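Local structure of autophagy protein 5 (Saccharomyces cerevisiae, 2DYO) at residues 14-22 with 35-44; 45-53 with 136-147. The protein takes part in autophagic vesicle formation and cytoplasm-to-vacuole transport, and is required for the selective autophagy of nuclei and mitochondria. All coordinates share one frame; numbering follows the deposited sequence.

Contact 1 of 2, residues 14-22 with 35-44; sequences GELNVLVSI and IAVLRIRVPR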
loop_
_atom_site.group_PDB
_atom_site.type_symbol
_atom_site.label_atom_id
_atom_site.label_comp_id
_atom_site.label_asym_id
_atom_site.label_seq_id
_atom_site.Cartn_x
_atom_site.Cartn_y
_atom_site.Cartn_z
ATOM N N GLY A 14 -6.157 -5.373 7.546
ATOM C CA GLY A 14 -5.815 -3.960 7.676
ATOM C C GLY A 14 -6.785 -3.165 6.827
ATOM O O GLY A 14 -7.114 -3.590 5.719
ATOM N N GLU A 15 -7.245 -2.017 7.322
ATOM C CA GLU A 15 -8.234 -1.228 6.591
ATOM C C GLU A 15 -8.299 0.216 7.086
ATOM O O GLU A 15 -8.172 0.479 8.283
ATOM C CB GLU A 15 -9.595 -1.899 6.758
ATOM C CG GLU A 15 -10.662 -1.505 5.765
ATOM C CD GLU A 15 -11.856 -2.439 5.859
ATOM O OE1 GLU A 15 -12.924 -1.998 6.329
ATOM O OE2 GLU A 15 -11.714 -3.625 5.482
ATOM N N LEU A 16 -8.522 1.145 6.163
ATOM C CA LEU A 16 -8.573 2.566 6.488
ATOM C C LEU A 16 -9.857 3.269 6.064
ATOM O O LEU A 16 -10.555 2.824 5.154
ATOM C CB LEU A 16 -7.404 3.288 5.807
ATOM C CG LEU A 16 -5.984 2.855 6.185
ATOM C CD1 LEU A 16 -4.978 3.419 5.173
ATOM C CD2 LEU A 16 -5.669 3.349 7.588
ATOM N N ASN A 17 -10.155 4.378 6.736
ATOM C CA ASN A 17 -11.303 5.198 6.383
ATOM C C ASN A 17 -10.716 6.113 5.314
ATOM O O ASN A 17 -9.681 6.740 5.533
ATOM C CB ASN A 17 -11.779 6.050 7.572
ATOM C CG ASN A 17 -12.391 5.223 8.684
ATOM O OD1 ASN A 17 -13.167 4.299 8.435
ATOM N ND2 ASN A 17 -12.064 5.567 9.925
ATOM N N VAL A 18 -11.359 6.181 4.154
ATOM C CA VAL A 18 -10.857 7.028 3.082
ATOM C C VAL A 18 -11.929 7.961 2.546
ATOM O O VAL A 18 -13.009 7.528 2.136
ATOM C CB VAL A 18 -10.308 6.180 1.913
ATOM C CG1 VAL A 18 -9.900 7.088 0.755
ATOM C CG2 VAL A 18 -9.119 5.359 2.391
ATOM N N LEU A 19 -11.623 9.250 2.557
ATOM C CA LEU A 19 -12.553 10.247 2.063
ATOM C C LEU A 19 -12.092 10.694 0.689
ATOM O O LEU A 19 -11.102 11.412 0.559
ATOM C CB LEU A 19 -12.600 11.448 3.014
ATOM C CG LEU A 19 -13.664 12.499 2.692
ATOM C CD1 LEU A 19 -15.036 11.837 2.680
ATOM C CD2 LEU A 19 -13.608 13.633 3.718
ATOM N N VAL A 20 -12.805 10.255 -0.343
ATOM C CA VAL A 20 -12.456 10.627 -1.705
ATOM C C VAL A 20 -13.305 11.797 -2.187
ATOM O O VAL A 20 -14.531 11.786 -2.057
ATOM C CB VAL A 20 -12.654 9.441 -2.681
ATOM C CG1 VAL A 20 -12.316 9.880 -4.103
ATOM C CG2 VAL A 20 -11.769 8.270 -2.267
ATOM N N SER A 21 -12.647 12.807 -2.740
ATOM C CA SER A 21 -13.352 13.966 -3.265
ATOM C C SER A 21 -13.036 14.085 -4.748
ATOM O O SER A 21 -11.885 13.946 -5.162
ATOM C CB SER A 21 -12.912 15.236 -2.539
ATOM O OG SER A 21 -11.533 15.471 -2.745
ATOM N N ILE A 22 -14.067 14.337 -5.543
ATOM C CA ILE A 22 -13.918 14.473 -6.988
ATOM C C ILE A 22 -13.880 15.953 -7.343
ATOM O O ILE A 22 -14.873 16.654 -7.154
ATOM C CB ILE A 22 -15.113 13.830 -7.727
ATOM C CG1 ILE A 22 -15.343 12.405 -7.212
ATOM C CG2 ILE A 22 -14.866 13.839 -9.229
ATOM C CD1 ILE A 22 -14.139 11.491 -7.341
ATOM N N ILE A 35 -22.485 13.812 -5.078
ATOM C CA ILE A 35 -21.803 13.222 -6.222
ATOM C C ILE A 35 -20.279 13.270 -6.133
ATOM O O ILE A 35 -19.604 12.292 -6.451
ATOM C CB ILE A 35 -22.265 13.902 -7.536
ATOM C CG1 ILE A 35 -23.715 13.510 -7.824
ATOM C CG2 ILE A 35 -21.370 13.500 -8.697
ATOM C CD1 ILE A 35 -23.940 12.010 -7.902
ATOM N N ALA A 36 -19.745 14.401 -5.683
ATOM C CA ALA A 36 -18.301 14.580 -5.580
ATOM C C ALA A 36 -17.672 14.053 -4.292
ATOM O O ALA A 36 -16.537 14.405 -3.974
ATOM C CB ALA A 36 -17.962 16.051 -5.746
ATOM N N VAL A 37 -18.389 13.209 -3.556
ATOM C CA VAL A 37 -17.857 12.682 -2.302
ATOM C C VAL A 37 -18.171 11.209 -2.081
ATOM O O VAL A 37 -19.310 10.776 -2.255
ATOM C CB VAL A 37 -18.410 13.470 -1.088
ATOM C CG1 VAL A 37 -17.767 12.971 0.196
ATOM C CG2 VAL A 37 -18.152 14.956 -1.268
ATOM N N LEU A 38 -17.151 10.447 -1.700
ATOM C CA LEU A 38 -17.301 9.023 -1.415
ATOM C C LEU A 38 -16.607 8.701 -0.098
ATOM O O LEU A 38 -15.441 9.040 0.091
ATOM C CB LEU A 38 -16.684 8.165 -2.529
ATOM C CG LEU A 38 -17.383 8.159 -3.890
ATOM C CD1 LEU A 38 -16.575 8.979 -4.879
ATOM C CD2 LEU A 38 -17.520 6.725 -4.381
ATOM N N ARG A 39 -17.324 8.046 0.807
ATOM C CA ARG A 39 -16.765 7.677 2.106
ATOM C C ARG A 39 -16.685 6.166 2.152
ATOM O O ARG A 39 -17.683 5.483 2.380
ATOM C CB ARG A 39 -17.645 8.210 3.237
ATOM C CG ARG A 39 -17.725 9.726 3.244
ATOM C CD ARG A 39 -18.902 10.205 2.445
ATOM N NE ARG A 39 -20.064 10.414 3.301
ATOM C CZ ARG A 39 -21.311 10.125 2.950
ATOM N NH1 ARG A 39 -21.562 9.607 1.758
ATOM N NH2 ARG A 39 -22.307 10.366 3.790
ATOM N N ILE A 40 -15.479 5.651 1.941
ATOM C CA ILE A 40 -15.263 4.215 1.872
ATOM C C ILE A 40 -14.204 3.613 2.791
ATOM O O ILE A 40 -13.385 4.313 3.381
ATOM C CB ILE A 40 -14.893 3.838 0.428
ATOM C CG1 ILE A 40 -13.686 4.675 -0.020
ATOM C CG2 ILE A 40 -16.077 4.114 -0.495
ATOM C CD1 ILE A 40 -13.160 4.347 -1.401
ATOM N N ARG A 41 -14.249 2.291 2.905
ATOM C CA ARG A 41 -13.281 1.547 3.690
ATOM C C ARG A 41 -12.381 0.900 2.652
ATOM O O ARG A 41 -12.860 0.238 1.726
ATOM C CB ARG A 41 -13.977 0.485 4.544
ATOM C CG ARG A 41 -14.697 1.074 5.749
ATOM C CD ARG A 41 -13.693 1.585 6.781
ATOM N NE ARG A 41 -13.096 0.497 7.551
ATOM C CZ ARG A 41 -12.139 0.665 8.460
ATOM N NH1 ARG A 41 -11.667 1.876 8.709
ATOM N NH2 ARG A 41 -11.657 -0.375 9.124
ATOM N N VAL A 42 -11.078 1.114 2.799
ATOM C CA VAL A 42 -10.101 0.591 1.856
ATOM C C VAL A 42 -9.019 -0.201 2.575
ATOM O O VAL A 42 -8.451 0.272 3.563
ATOM C CB VAL A 42 -9.428 1.750 1.093
ATOM C CG1 VAL A 42 -8.335 1.222 0.180
ATOM C CG2 VAL A 42 -10.472 2.522 0.297
ATOM N N PRO A 43 -8.726 -1.421 2.095
ATOM C CA PRO A 43 -7.691 -2.235 2.733
ATOM C C PRO A 43 -6.334 -1.537 2.637
ATOM O O PRO A 43 -6.095 -0.741 1.723
ATOM C CB PRO A 43 -7.704 -3.528 1.911
ATOM C CG PRO A 43 -9.129 -3.610 1.413
ATOM C CD PRO A 43 -9.410 -2.176 1.027
ATOM N N ARG A 44 -5.455 -1.814 3.591
ATOM C CA ARG A 44 -4.117 -1.247 3.537
ATOM C C ARG A 44 -3.413 -1.967 2.384
ATOM O O ARG A 44 -2.603 -1.384 1.667
ATOM C CB ARG A 44 -3.365 -1.512 4.844
ATOM C CG ARG A 44 -3.451 -0.377 5.865
ATOM C CD ARG A 44 -2.784 -0.790 7.171
ATOM N NE ARG A 44 -2.527 0.336 8.063
ATOM C CZ ARG A 44 -1.416 1.066 8.042
ATOM N NH1 ARG A 44 -1.265 2.073 8.891
ATOM N NH2 ARG A 44 -0.450 0.788 7.171
HETATM O O HOH W 1 -9.125 -0.910 10.686
#
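Arg-41 NH1 gives a hydrogen bond to Asn-17 OD1 (2.9 Å) and another to the backbone of a chain of another protein. The approach to Asn-17 OD1 comes from above the amide carbonyl plane, not along a lone pair. Arg-41 NE makes a salt bridge with Glu-15 OE1 at 2.8 Å, meeting the anti lone pair of that oxygen. Only OE1 bonds to the arginine here, and the carboxylate and guanidinium planes stand 65° apart. Bends at chi2 (-70°) and chi3 fold the Arg-41 chain back over Glu-15. A water lies between Arg-41 NH2, from which it accepts, and Glu-15 O. The buried guanidinium is thus held at all three nitrogens.

The two strands run antiparallel. Leu-16 N to Val-42 O, at 2.7 Å, is the shortest backbone bond between them. On the other face of the sheet, Val-18 CG2 meets Val-42 CG2 at 3.8 Å. Val-20 and Leu-38 pack CB to CB, and Ile-22 CD1 reaches Leu-38 CD1. Beside Asn-17 on the Arg-41 face, Leu-19 CD1 lies against Arg-39 CG (3.5 Å), the two side chains pointing the same way.

Helices 52-59 and 90-98 cover the face of Leu-16, Ile-40 and Val-42. Strand 15-22 lies between 37-43 and 118-126, pairing in parallel with the latter. Strand 37-43 is outermost within this chain, and Arg-39 makes backbone bonds to the other protein.

Contact 2 of 2, residues 45-53 with 136-147; sequences ETYLVNYMP and IASSKTQAEKFW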
loop_
_atom_site.group_PDB
_atom_site.type_symbol
_atom_site.label_atom_id
_atom_site.label_comp_id
_atom_site.label_asym_id
_atom_site.label_seq_id
_atom_site.Cartn_x
_atom_site.Cartn_y
_atom_site.Cartn_z
ATOM N N GLU A 45 -3.755 -3.241 2.198
ATOM C CA GLU A 45 -3.137 -4.044 1.150
ATOM C C GLU A 45 -3.903 -4.053 -0.173
ATOM O O GLU A 45 -4.488 -5.071 -0.561
ATOM C CB GLU A 45 -2.955 -5.486 1.630
ATOM C CG GLU A 45 -2.145 -5.641 2.915
ATOM C CD GLU A 45 -0.651 -5.433 2.728
ATOM O OE1 GLU A 45 0.096 -5.819 3.649
ATOM O OE2 GLU A 45 -0.217 -4.885 1.686
ATOM N N THR A 46 -3.895 -2.915 -0.859
ATOM C CA THR A 46 -4.542 -2.808 -2.162
ATOM C C THR A 46 -4.080 -1.506 -2.795
ATOM O O THR A 46 -3.215 -0.829 -2.243
ATOM C CB THR A 46 -6.093 -2.821 -2.044
ATOM O OG1 THR A 46 -6.667 -2.989 -3.349
ATOM C CG2 THR A 46 -6.608 -1.512 -1.437
ATOM N N TYR A 47 -4.634 -1.164 -3.955
ATOM C CA TYR A 47 -4.273 0.079 -4.631
ATOM C C TYR A 47 -5.506 0.976 -4.731
ATOM O O TYR A 47 -6.626 0.483 -4.901
ATOM C CB TYR A 47 -3.780 -0.176 -6.060
ATOM C CG TYR A 47 -2.472 -0.931 -6.184
ATOM C CD1 TYR A 47 -1.313 -0.485 -5.545
ATOM C CD2 TYR A 47 -2.381 -2.051 -7.005
ATOM C CE1 TYR A 47 -0.092 -1.143 -5.734
ATOM C CE2 TYR A 47 -1.176 -2.710 -7.197
ATOM C CZ TYR A 47 -0.038 -2.255 -6.567
ATOM O OH TYR A 47 1.152 -2.907 -6.797
ATOM N N LEU A 48 -5.296 2.286 -4.664
ATOM C CA LEU A 48 -6.404 3.232 -4.766
ATOM C C LEU A 48 -7.108 3.102 -6.111
ATOM O O LEU A 48 -8.306 3.319 -6.228
ATOM C CB LEU A 48 -5.891 4.673 -4.597
ATOM C CG LEU A 48 -5.414 5.093 -3.199
ATOM C CD1 LEU A 48 -4.763 6.473 -3.284
ATOM C CD2 LEU A 48 -6.584 5.113 -2.237
ATOM N N VAL A 49 -6.335 2.756 -7.131
ATOM C CA VAL A 49 -6.852 2.605 -8.480
ATOM C C VAL A 49 -7.914 1.507 -8.613
ATOM O O VAL A 49 -8.694 1.492 -9.571
ATOM C CB VAL A 49 -5.686 2.390 -9.451
ATOM C CG1 VAL A 49 -5.463 0.921 -9.720
ATOM C CG2 VAL A 49 -5.905 3.208 -10.709
ATOM N N ASN A 50 -7.970 0.598 -7.644
ATOM C CA ASN A 50 -8.981 -0.455 -7.673
ATOM C C ASN A 50 -10.377 0.114 -7.395
ATOM O O ASN A 50 -11.380 -0.611 -7.453
ATOM C CB ASN A 50 -8.644 -1.535 -6.646
ATOM C CG ASN A 50 -7.476 -2.387 -7.088
ATOM O OD1 ASN A 50 -6.885 -3.131 -6.305
ATOM N ND2 ASN A 50 -7.151 -2.295 -8.370
ATOM N N TYR A 51 -10.442 1.409 -7.100
ATOM C CA TYR A 51 -11.722 2.041 -6.821
ATOM C C TYR A 51 -12.221 2.976 -7.924
ATOM O O TYR A 51 -13.193 3.705 -7.729
ATOM C CB TYR A 51 -11.655 2.773 -5.473
ATOM C CG TYR A 51 -11.363 1.810 -4.347
ATOM C CD1 TYR A 51 -10.063 1.369 -4.105
ATOM C CD2 TYR A 51 -12.399 1.221 -3.627
ATOM C CE1 TYR A 51 -9.806 0.351 -3.189
ATOM C CE2 TYR A 51 -12.156 0.205 -2.711
ATOM C CZ TYR A 51 -10.855 -0.229 -2.502
ATOM O OH TYR A 51 -10.621 -1.276 -1.646
ATOM N N MET A 52 -11.569 2.949 -9.082
ATOM C CA MET A 52 -12.001 3.792 -10.194
ATOM C C MET A 52 -13.394 3.401 -10.692
ATOM O O MET A 52 -14.212 4.269 -11.011
ATOM C CB MET A 52 -10.997 3.725 -11.347
ATOM C CG MET A 52 -9.686 4.421 -11.040
ATOM S SD MET A 52 -9.937 6.031 -10.251
ATOM C CE MET A 52 -10.785 6.938 -11.541
ATOM N N PRO A 53 -13.681 2.089 -10.778
ATOM C CA PRO A 53 -15.006 1.663 -11.243
ATOM C C PRO A 53 -16.101 2.241 -10.349
ATOM O O PRO A 53 -17.126 2.731 -10.830
ATOM C CB PRO A 53 -14.930 0.140 -11.148
ATOM C CG PRO A 53 -13.490 -0.132 -11.461
ATOM C CD PRO A 53 -12.784 0.927 -10.633
ATOM N N ILE A 136 -3.788 7.642 -14.090
ATOM C CA ILE A 136 -4.802 6.609 -13.918
ATOM C C ILE A 136 -5.274 6.226 -15.317
ATOM O O ILE A 136 -5.764 7.070 -16.065
ATOM C CB ILE A 136 -5.985 7.139 -13.087
ATOM C CG1 ILE A 136 -5.488 7.498 -11.682
ATOM C CG2 ILE A 136 -7.100 6.099 -13.034
ATOM C CD1 ILE A 136 -6.425 8.403 -10.890
ATOM N N ALA A 137 -5.134 4.953 -15.666
ATOM C CA ALA A 137 -5.502 4.493 -16.998
ATOM C C ALA A 137 -6.951 4.087 -17.222
ATOM O O ALA A 137 -7.734 3.913 -16.286
ATOM C CB ALA A 137 -4.585 3.341 -17.409
ATOM N N SER A 138 -7.280 3.952 -18.502
ATOM C CA SER A 138 -8.595 3.526 -18.957
ATOM C C SER A 138 -8.479 2.013 -19.137
ATOM O O SER A 138 -9.477 1.291 -19.157
ATOM C CB SER A 138 -8.936 4.201 -20.292
ATOM O OG SER A 138 -7.887 4.041 -21.240
ATOM N N SER A 139 -7.238 1.550 -19.269
ATOM C CA SER A 139 -6.934 0.128 -19.421
ATOM C C SER A 139 -7.237 -0.553 -18.086
ATOM O O SER A 139 -6.525 -0.334 -17.104
ATOM C CB SER A 139 -5.451 -0.042 -19.781
ATOM O OG SER A 139 -5.102 -1.406 -19.930
ATOM N N LYS A 140 -8.282 -1.380 -18.058
ATOM C CA LYS A 140 -8.709 -2.070 -16.836
ATOM C C LYS A 140 -7.760 -3.141 -16.283
ATOM O O LYS A 140 -8.098 -3.840 -15.324
ATOM C CB LYS A 140 -10.092 -2.689 -17.050
ATOM C CG LYS A 140 -10.070 -4.050 -17.729
ATOM C CD LYS A 140 -11.436 -4.437 -18.280
ATOM C CE LYS A 140 -12.514 -4.469 -17.207
ATOM N NZ LYS A 140 -13.823 -4.884 -17.792
ATOM N N THR A 141 -6.586 -3.283 -16.888
ATOM C CA THR A 141 -5.611 -4.260 -16.411
ATOM C C THR A 141 -4.356 -3.536 -15.926
ATOM O O THR A 141 -3.353 -4.169 -15.606
ATOM C CB THR A 141 -5.183 -5.238 -17.522
ATOM O OG1 THR A 141 -4.626 -4.499 -18.614
ATOM C CG2 THR A 141 -6.369 -6.061 -18.008
ATOM N N GLN A 142 -4.418 -2.207 -15.878
ATOM C CA GLN A 142 -3.282 -1.394 -15.444
ATOM C C GLN A 142 -2.677 -1.819 -14.103
ATOM O O GLN A 142 -1.458 -1.999 -13.992
ATOM C CB GLN A 142 -3.680 0.086 -15.358
ATOM C CG GLN A 142 -2.589 0.965 -14.754
ATOM C CD GLN A 142 -2.996 2.422 -14.619
ATOM O OE1 GLN A 142 -4.099 2.735 -14.166
ATOM N NE2 GLN A 142 -2.097 3.319 -14.994
ATOM N N ALA A 143 -3.518 -1.958 -13.083
ATOM C CA ALA A 143 -3.039 -2.343 -11.755
ATOM C C ALA A 143 -2.488 -3.768 -11.752
ATOM O O ALA A 143 -1.381 -4.015 -11.269
ATOM C CB ALA A 143 -4.165 -2.215 -10.737
ATOM N N GLU A 144 -3.260 -4.706 -12.289
ATOM C CA GLU A 144 -2.817 -6.095 -12.342
ATOM C C GLU A 144 -1.471 -6.240 -13.045
ATOM O O GLU A 144 -0.585 -6.950 -12.559
ATOM C CB GLU A 144 -3.866 -6.966 -13.041
ATOM C CG GLU A 144 -3.392 -8.382 -13.329
ATOM C CD GLU A 144 -4.501 -9.276 -13.860
ATOM O OE1 GLU A 144 -5.403 -8.758 -14.558
ATOM O OE2 GLU A 144 -4.457 -10.498 -13.586
ATOM N N LYS A 145 -1.309 -5.574 -14.185
ATOM C CA LYS A 145 -0.053 -5.654 -14.927
ATOM C C LYS A 145 1.116 -5.144 -14.092
ATOM O O LYS A 145 2.166 -5.784 -14.023
ATOM C CB LYS A 145 -0.131 -4.849 -16.232
ATOM C CG LYS A 145 -0.947 -5.516 -17.337
ATOM C CD LYS A 145 -0.282 -6.796 -17.823
ATOM C CE LYS A 145 -1.066 -7.435 -18.964
ATOM N NZ LYS A 145 -0.430 -8.710 -19.402
ATOM N N PHE A 146 0.934 -3.990 -13.462
ATOM C CA PHE A 146 1.979 -3.401 -12.635
ATOM C C PHE A 146 2.287 -4.288 -11.430
ATOM O O PHE A 146 3.446 -4.530 -11.096
ATOM C CB PHE A 146 1.549 -2.024 -12.126
ATOM C CG PHE A 146 2.592 -1.339 -11.290
ATOM C CD1 PHE A 146 3.599 -0.587 -11.888
ATOM C CD2 PHE A 146 2.609 -1.499 -9.906
ATOM C CE1 PHE A 146 4.606 -0.007 -11.125
ATOM C CE2 PHE A 146 3.616 -0.920 -9.136
ATOM C CZ PHE A 146 4.612 -0.178 -9.743
ATOM N N TRP A 147 1.230 -4.747 -10.773
ATOM C CA TRP A 147 1.350 -5.583 -9.585
ATOM C C TRP A 147 2.046 -6.914 -9.872
ATOM O O TRP A 147 2.909 -7.355 -9.107
ATOM C CB TRP A 147 -0.039 -5.844 -9.016
ATOM C CG TRP A 147 -0.057 -6.753 -7.835
ATOM C CD1 TRP A 147 0.255 -6.434 -6.543
ATOM C CD2 TRP A 147 -0.459 -8.126 -7.826
ATOM N NE1 TRP A 147 0.063 -7.528 -5.727
ATOM C CE2 TRP A 147 -0.370 -8.580 -6.493
ATOM C CE3 TRP A 147 -0.879 -9.021 -8.822
ATOM C CZ2 TRP A 147 -0.703 -9.886 -6.125
ATOM C CZ3 TRP A 147 -1.210 -10.319 -8.457
ATOM C CH2 TRP A 147 -1.116 -10.740 -7.119
#
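Val-49 CG1 presses on Ala-143 CB at 3.5 Å, the closest approach between 45-53 and 136-147. The CG2 branch of the valine lies against Ile-136 CG2, the two side chains sliding past each other in opposite directions. Met-52 adds to this patch: its bent chain sets CG 3.7 Å from Ile-136 CG2, with SD and CE close by.

Tyr-47 carries the other half of the contact. With CG opposite the carbonyl carbon (chi1 -66°), the ring extends towards the helix that begins at Gln-142. Trp-147 CB lies at the ring edge, in plane, 3.8 Å from Tyr-47 CE2. Tyr-47 OH sits at the edges of two rings, 3.6 Å from Trp-147 CD1 and 3.7 Å from Phe-146 CD2. Both helix residues have CG opposite the backbone N, and both cross the tyrosine side chain at about a right angle. Trp-147 NE1 is bonded to Phe-276 O, and Phe-276 also meets Tyr-47 edge-to-face. An alanine at Tyr-47 would probably open a gap between Phe-146, Trp-147 and Phe-276 and leave the Phe-146 ring less fixed.

The extended Gln-142 chain brings OE1 3.9 Å from Val-49 CG2. There OE1 also accepts from Ala-137 N at 2.9 Å and so ties the loop to the first turn of the helix.

No hydrogen bond crosses between the segments; the packing is apolar and aromatic. It joins the approach to and first residue of helix 52-59, in the N-terminal ubiquitin-like domain, to the start of helix 142-159 and the loop before it. That helix belongs to the helical bundle and carries Lys-152, the site of Atg12 conjugation, which is unmodified here.

Overall arrangement
Both contacts are largely buried, and they follow in series along the chain. Contact 1 is internal to the N-terminal ubiquitin-like domain. Contact 2 joins that domain to the helical bundle. Their chemistry differs accordingly. Contact 1 rests on a ladder of backbone hydrogen bonds, with a charged and polar cluster on one face. Contact 2 has only side-chain packing across it. Tyr-51 connects them: its ring touches Ile-40 and Val-42, and its hydroxyl lies by Pro-43. Strand 37-43 leads into helix 52-59 through the loop and 3-10 segment that hold Tyr-51, the strand-to-helix step of a beta-grasp fold. Both contacts also reach the chain of another protein, contact 1 over more residues.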